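Local coordinates for UDP-N-acetylglucosamine 4,6-dehydratase (Vibrio fischeri, PDB 3PVZ), which probably removes water from UDP-N-acetylglucosamine as a nucleotide-sugar dehydratase of the polysaccharide synthase family, and binds NAD in a Rossmann-type domain, at residues R232-P237 with I268-I273; L354-Q359 with F379-P384. One frame throughout, in Å; residues are numbered along the deposited sequence.

Contact 1 of 2, residues R232-P237 with I268-I273; sequences RYFVTP and ISFADI
Arg232 and Ile268 form an antiparallel hydrogen-bonded pair: Arg232 N donates to Ile268 O at 2.9 Å, and Ile268 N donates back to Arg232 O, also at 2.9 Å. Two residues on, the side chain of Phe234 leaves the backbone toward 268-273; with CG beside the backbone N (chi1 -69°), the end of the ring reaches Ile268 O and Phe270. The ring meets Phe270 in an offset edge-to-face stack, the Phe234 edge toward the Phe270 face, planes at 88° and centroids 5.8 Å apart. Phe234 CZ comes to 3.9 Å from Phe270 CE1, and Phe234 CE2 lies 3.6 Å from Ile268 O, which is near the plane of the Phe234 ring. CG of Arg232 packs against Phe270 CZ at 3.9 Å, so the aliphatic base of the arginine does the touching. Ser269 is the N-cap of helix 270-280, its OG accepting from Asp272 N at 2.9 Å. Strand 231-235 lies between 268-269 and 202-203 in a small mixed sheet, with Leu211 of helix 210-219 packed on Phe234, Phe270 and Ile273.

Contact 2 of 2, residues L354-Q359 with F379-P384; sequences LELFEQ and FFIMIP
Phe357 and selenomethionine Met382 meet across the helix pair, their side chains crossing at about a right angle. Met382 is bent at both chi2 and chi3 (-56° and -74°), which folds its terminal methyl back against the base of the phenylalanine: Met382 CE lies 3.6 Å from Phe357 CB, and Met382 SE is 3.8 Å from the same carbon. The selenium is 5.2 Å from the centroid of the Phe357 ring and approaches obliquely, a Met-aromatic contact with selenium in place of sulfur. Nearer the backbone of Met382, its CG touches Phe357 CD1 at 3.7 Å. At its CE1 edge the Phe357 ring meets Phe379, whose CE1 lies near the plane of that ring and 3.8 Å from Phe357 CE1. Phe357 extends there because its CG is anti to the backbone N (chi1 -171°). Two branched side chains meet beside this aromatic group: Leu356 CD2 abuts Ile381 CG2 at 3.6 Å, the side chains crossing nearly perpendicularly. On another flank Leu354 CD2 reaches Met382 CE at 4.3 Å. The interface is wholly apolar: helices 351-367 and 372-382, joined by a short link and roughly antiparallel here, form a helical hairpin whose inner sides meet. Helix 131-154 covers Phe357 through Ile138, Val142 and Phe143, while Met174 and Ala177 of helix 174-189 touch Phe379.

In the fold
The two contacts lie in different parts of the chain, their centres about 36 Å apart, and share no helix or strand. Contact 1 is partly buried and combines strand pairing with aromatic packing, beside a helix N-cap within 268-273; the side chain of Phe234 is about 7 Å from a bound NAD, close to the NAD-binding residues Val203 and Ser206. Contact 2 is mostly buried, farther from the chain centre, and relies on side chains alone, with Ile381 at its exposed margin. It joins two late helices that pack on helices 131-154 and 174-189; Lys179, an NAD-binding residue, belongs to the latter, and the Phe379 side chain itself is about 14 Å from a bound NAD.

Contact 1 of 2, residues R232-P237 with I268-I273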
loop_
_atom_site.group_PDB
_atom_site.type_symbol
_atom_site.label_atom_id
_atom_site.label_comp_id
_atom_site.label_asym_id
_atom_site.label_seq_id
_atom_site.Cartn_x
_atom_site.Cartn_y
_atom_site.Cartn_z
ATOM N N ARG A 232 21.353 11.021 -9.029
ATOM C CA ARG A 232 20.969 9.701 -9.537
ATOM C C ARG A 232 20.734 9.756 -11.026
ATOM O O ARG A 232 20.546 10.835 -11.592
ATOM C CB ARG A 232 19.668 9.191 -8.892
ATOM C CG ARG A 232 19.705 9.027 -7.391
ATOM C CD ARG A 232 20.490 7.813 -6.978
ATOM N NE ARG A 232 20.452 7.640 -5.528
ATOM C CZ ARG A 232 21.507 7.690 -4.705
ATOM N NH1 ARG A 232 22.756 7.923 -5.139
ATOM N NH2 ARG A 232 21.306 7.502 -3.404
ATOM N N TYR A 233 20.724 8.566 -11.623
ATOM C CA TYR A 233 20.104 8.318 -12.910
ATOM C C TYR A 233 18.626 8.038 -12.785
ATOM O O TYR A 233 18.195 7.225 -11.949
ATOM C CB TYR A 233 20.729 7.106 -13.576
ATOM C CG TYR A 233 22.191 7.244 -13.888
ATOM C CD1 TYR A 233 22.637 8.203 -14.788
ATOM C CD2 TYR A 233 23.113 6.376 -13.328
ATOM C CE1 TYR A 233 24.013 8.319 -15.112
ATOM C CE2 TYR A 233 24.476 6.480 -13.618
ATOM C CZ TYR A 233 24.913 7.451 -14.506
ATOM O OH TYR A 233 26.229 7.534 -14.763
ATOM N N PHE A 234 17.851 8.666 -13.658
ATOM C CA PHE A 234 16.430 8.553 -13.650
ATOM C C PHE A 234 15.867 8.013 -14.962
ATOM O O PHE A 234 16.311 8.373 -16.045
ATOM C CB PHE A 234 15.824 9.918 -13.394
ATOM C CG PHE A 234 16.069 10.421 -12.021
ATOM C CD1 PHE A 234 15.146 10.200 -11.011
ATOM C CD2 PHE A 234 17.237 11.136 -11.728
ATOM C CE1 PHE A 234 15.378 10.662 -9.737
ATOM C CE2 PHE A 234 17.466 11.590 -10.470
ATOM C CZ PHE A 234 16.549 11.374 -9.466
ATOM N N VAL A 235 14.853 7.180 -14.850
ATOM C CA VAL A 235 14.081 6.717 -15.991
ATOM C C VAL A 235 12.632 7.043 -15.758
ATOM O O VAL A 235 12.243 7.358 -14.644
ATOM C CB VAL A 235 14.199 5.215 -16.204
ATOM C CG1 VAL A 235 15.603 4.851 -16.603
ATOM C CG2 VAL A 235 13.791 4.440 -14.934
ATOM N N THR A 236 11.853 6.996 -16.840
ATOM C CA THR A 236 10.408 7.101 -16.781
ATOM C C THR A 236 9.712 5.783 -16.379
ATOM O O THR A 236 10.222 4.660 -16.606
ATOM C CB THR A 236 9.808 7.551 -18.137
ATOM O OG1 THR A 236 9.992 6.510 -19.098
ATOM C CG2 THR A 236 10.514 8.839 -18.653
ATOM N N PRO A 237 8.515 5.918 -15.803
ATOM C CA PRO A 237 7.685 4.755 -15.583
ATOM C C PRO A 237 7.600 3.858 -16.826
ATOM O O PRO A 237 7.841 2.665 -16.702
ATOM C CB PRO A 237 6.320 5.360 -15.236
ATOM C CG PRO A 237 6.674 6.640 -14.562
ATOM C CD PRO A 237 7.845 7.156 -15.359
ATOM N N ILE A 268 21.709 13.490 -12.076
ATOM C CA ILE A 268 21.038 14.738 -11.766
ATOM C C ILE A 268 20.706 14.695 -10.293
ATOM O O ILE A 268 20.339 13.662 -9.767
ATOM C CB ILE A 268 19.694 14.900 -12.519
ATOM C CG1 ILE A 268 19.873 14.890 -14.032
ATOM C CG2 ILE A 268 18.986 16.223 -12.103
ATOM C CD1 ILE A 268 18.544 14.468 -14.794
ATOM N N SER A 269 20.800 15.826 -9.621
ATOM C CA SER A 269 20.509 15.866 -8.195
ATOM C C SER A 269 19.014 16.021 -7.980
ATOM O O SER A 269 18.307 16.443 -8.876
ATOM C CB SER A 269 21.283 17.013 -7.520
ATOM O OG SER A 269 20.595 18.248 -7.668
ATOM N N PHE A 270 18.556 15.655 -6.792
ATOM C CA PHE A 270 17.182 15.791 -6.426
ATOM C C PHE A 270 16.767 17.258 -6.397
ATOM O O PHE A 270 15.662 17.586 -6.823
ATOM C CB PHE A 270 16.915 15.149 -5.055
ATOM C CG PHE A 270 16.966 13.651 -5.065
ATOM C CD1 PHE A 270 15.927 12.927 -5.596
ATOM C CD2 PHE A 270 18.060 12.972 -4.580
ATOM C CE1 PHE A 270 15.958 11.560 -5.632
ATOM C CE2 PHE A 270 18.108 11.590 -4.611
ATOM C CZ PHE A 270 17.047 10.875 -5.148
ATOM N N ALA A 271 17.626 18.114 -5.849
ATOM C CA ALA A 271 17.371 19.550 -5.841
ATOM C C ALA A 271 17.205 20.086 -7.266
ATOM O O ALA A 271 16.298 20.897 -7.553
ATOM C CB ALA A 271 18.504 20.294 -5.138
ATOM N N ASP A 272 18.067 19.623 -8.162
ATOM C CA ASP A 272 18.011 20.075 -9.530
ATOM C C ASP A 272 16.700 19.651 -10.206
ATOM O O ASP A 272 16.105 20.450 -10.926
ATOM C CB ASP A 272 19.250 19.647 -10.297
ATOM C CG ASP A 272 20.435 20.624 -10.087
ATOM O OD1 ASP A 272 20.237 21.694 -9.475
ATOM O OD2 ASP A 272 21.567 20.335 -10.534
ATOM N N ILE A 273 16.218 18.444 -9.930
ATOM C CA ILE A 273 14.909 18.028 -10.464
ATOM C C ILE A 273 13.820 18.902 -9.885
ATOM O O ILE A 273 12.948 19.316 -10.618
ATOM C CB ILE A 273 14.531 16.575 -10.147
ATOM C CG1 ILE A 273 15.533 15.571 -10.729
ATOM C CG2 ILE A 273 13.125 16.243 -10.689
ATOM C CD1 ILE A 273 15.711 15.631 -12.211
#

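Contact 2 of 2, residues L354-Q359 with F379-P384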
loop_
_atom_site.group_PDB
_atom_site.type_symbol
_atom_site.label_atom_id
_atom_site.label_comp_id
_atom_site.label_asym_id
_atom_site.label_seq_id
_atom_site.Cartn_x
_atom_site.Cartn_y
_atom_site.Cartn_z
ATOM N N LEU A 354 19.660 -21.965 3.205
ATOM C CA LEU A 354 18.227 -21.740 2.923
ATOM C C LEU A 354 17.354 -22.437 3.964
ATOM O O LEU A 354 16.394 -21.860 4.478
ATOM C CB LEU A 354 17.815 -22.156 1.505
ATOM C CG LEU A 354 18.568 -21.469 0.349
ATOM C CD1 LEU A 354 17.902 -21.733 -1.018
ATOM C CD2 LEU A 354 18.746 -19.972 0.618
ATOM N N GLU A 355 17.708 -23.668 4.290
ATOM C CA GLU A 355 16.952 -24.382 5.305
ATOM C C GLU A 355 17.045 -23.697 6.655
ATOM O O GLU A 355 16.019 -23.561 7.317
ATOM C CB GLU A 355 17.384 -25.840 5.404
ATOM C CG GLU A 355 16.696 -26.709 4.319
ATOM C CD GLU A 355 17.463 -28.014 4.036
ATOM O OE1 GLU A 355 18.496 -28.265 4.717
ATOM O OE2 GLU A 355 17.017 -28.777 3.136
ATOM N N LEU A 356 18.253 -23.254 7.026
ATOM C CA LEU A 356 18.487 -22.522 8.278
ATOM C C LEU A 356 17.555 -21.323 8.388
ATOM O O LEU A 356 16.885 -21.138 9.406
ATOM C CB LEU A 356 19.941 -22.035 8.355
ATOM C CG LEU A 356 20.417 -21.286 9.598
ATOM C CD1 LEU A 356 20.362 -22.165 10.811
ATOM C CD2 LEU A 356 21.840 -20.786 9.433
ATOM N N PHE A 357 17.511 -20.534 7.313
ATOM C CA PHE A 357 16.739 -19.306 7.270
ATOM C C PHE A 357 15.262 -19.643 7.454
ATOM O O PHE A 357 14.596 -19.048 8.269
ATOM C CB PHE A 357 17.003 -18.578 5.943
ATOM C CG PHE A 357 16.430 -17.187 5.869
ATOM C CD1 PHE A 357 17.107 -16.117 6.428
ATOM C CD2 PHE A 357 15.233 -16.951 5.247
ATOM C CE1 PHE A 357 16.593 -14.833 6.357
ATOM C CE2 PHE A 357 14.708 -15.666 5.186
ATOM C CZ PHE A 357 15.405 -14.607 5.759
ATOM N N GLU A 358 14.758 -20.623 6.720
ATOM C CA GLU A 358 13.358 -21.033 6.896
ATOM C C GLU A 358 13.108 -21.572 8.306
ATOM O O GLU A 358 12.069 -21.332 8.873
ATOM C CB GLU A 358 12.958 -22.102 5.897
ATOM C CG GLU A 358 12.963 -21.666 4.443
ATOM C CD GLU A 358 13.011 -22.851 3.470
ATOM O OE1 GLU A 358 13.474 -23.943 3.900
ATOM O OE2 GLU A 358 12.585 -22.688 2.289
ATOM N N GLN A 359 14.066 -22.292 8.871
ATOM C CA GLN A 359 13.890 -22.879 10.193
ATOM C C GLN A 359 13.887 -21.815 11.289
ATOM O O GLN A 359 12.972 -21.774 12.097
ATOM C CB GLN A 359 14.964 -23.954 10.471
ATOM C CG GLN A 359 14.764 -24.691 11.790
ATOM C CD GLN A 359 15.966 -25.537 12.206
ATOM O OE1 GLN A 359 17.110 -25.296 11.779
ATOM N NE2 GLN A 359 15.707 -26.538 13.058
ATOM N N PHE A 379 20.928 -12.682 9.428
ATOM C CA PHE A 379 21.421 -12.086 8.189
ATOM C C PHE A 379 22.952 -12.138 8.092
ATOM O O PHE A 379 23.481 -12.278 7.004
ATOM C CB PHE A 379 20.946 -10.632 8.007
ATOM C CG PHE A 379 19.550 -10.492 7.436
ATOM C CD1 PHE A 379 18.519 -11.357 7.788
ATOM C CD2 PHE A 379 19.259 -9.457 6.581
ATOM C CE1 PHE A 379 17.243 -11.187 7.277
ATOM C CE2 PHE A 379 17.982 -9.293 6.073
ATOM C CZ PHE A 379 16.980 -10.157 6.429
ATOM N N PHE A 380 23.671 -12.018 9.206
ATOM C CA PHE A 380 25.138 -12.134 9.145
ATOM C C PHE A 380 25.578 -13.551 8.749
ATOM O O PHE A 380 26.561 -13.721 8.022
ATOM C CB PHE A 380 25.806 -11.724 10.461
ATOM C CG PHE A 380 25.742 -10.236 10.766
ATOM C CD1 PHE A 380 25.452 -9.295 9.780
ATOM C CD2 PHE A 380 25.995 -9.779 12.066
ATOM C CE1 PHE A 380 25.402 -7.925 10.088
ATOM C CE2 PHE A 380 25.946 -8.411 12.372
ATOM C CZ PHE A 380 25.657 -7.488 11.372
ATOM N N ILE A 381 24.849 -14.566 9.199
ATOM C CA ILE A 381 25.168 -15.952 8.815
ATOM C C ILE A 381 24.834 -16.163 7.342
ATOM O O ILE A 381 25.611 -16.750 6.606
ATOM C CB ILE A 381 24.472 -16.987 9.739
ATOM C CG1 ILE A 381 25.208 -17.017 11.097
ATOM C CG2 ILE A 381 24.455 -18.349 9.080
ATOM C CD1 ILE A 381 24.475 -17.743 12.250
HETATM N N MSE A 382 23.705 -15.621 6.902
HETATM C CA MSE A 382 23.312 -15.749 5.510
HETATM C C MSE A 382 24.305 -15.054 4.555
HETATM O O MSE A 382 24.619 -15.596 3.505
HETATM C CB MSE A 382 21.897 -15.188 5.306
HETATM C CG MSE A 382 20.796 -15.882 6.117
HETATM SE SE MSE A 382 20.733 -17.762 5.787
HETATM C CE MSE A 382 19.920 -17.654 4.033
ATOM N N ILE A 383 24.782 -13.864 4.926
ATOM C CA ILE A 383 25.648 -13.035 4.081
ATOM C C ILE A 383 26.872 -12.551 4.885
ATOM O O ILE A 383 26.880 -11.425 5.364
ATOM C CB ILE A 383 24.920 -11.765 3.586
ATOM C CG1 ILE A 383 23.536 -12.070 3.041
ATOM C CG2 ILE A 383 25.739 -11.049 2.516
ATOM C CD1 ILE A 383 22.762 -10.816 2.795
ATOM N N PRO A 384 27.912 -13.387 5.023
ATOM C CA PRO A 384 29.045 -13.055 5.930
ATOM C C PRO A 384 29.705 -11.679 5.750
ATOM O O PRO A 384 30.067 -11.037 6.740
ATOM C CB PRO A 384 30.051 -14.174 5.648
ATOM C CG PRO A 384 29.158 -15.353 5.246
ATOM C CD PRO A 384 28.053 -14.728 4.430
#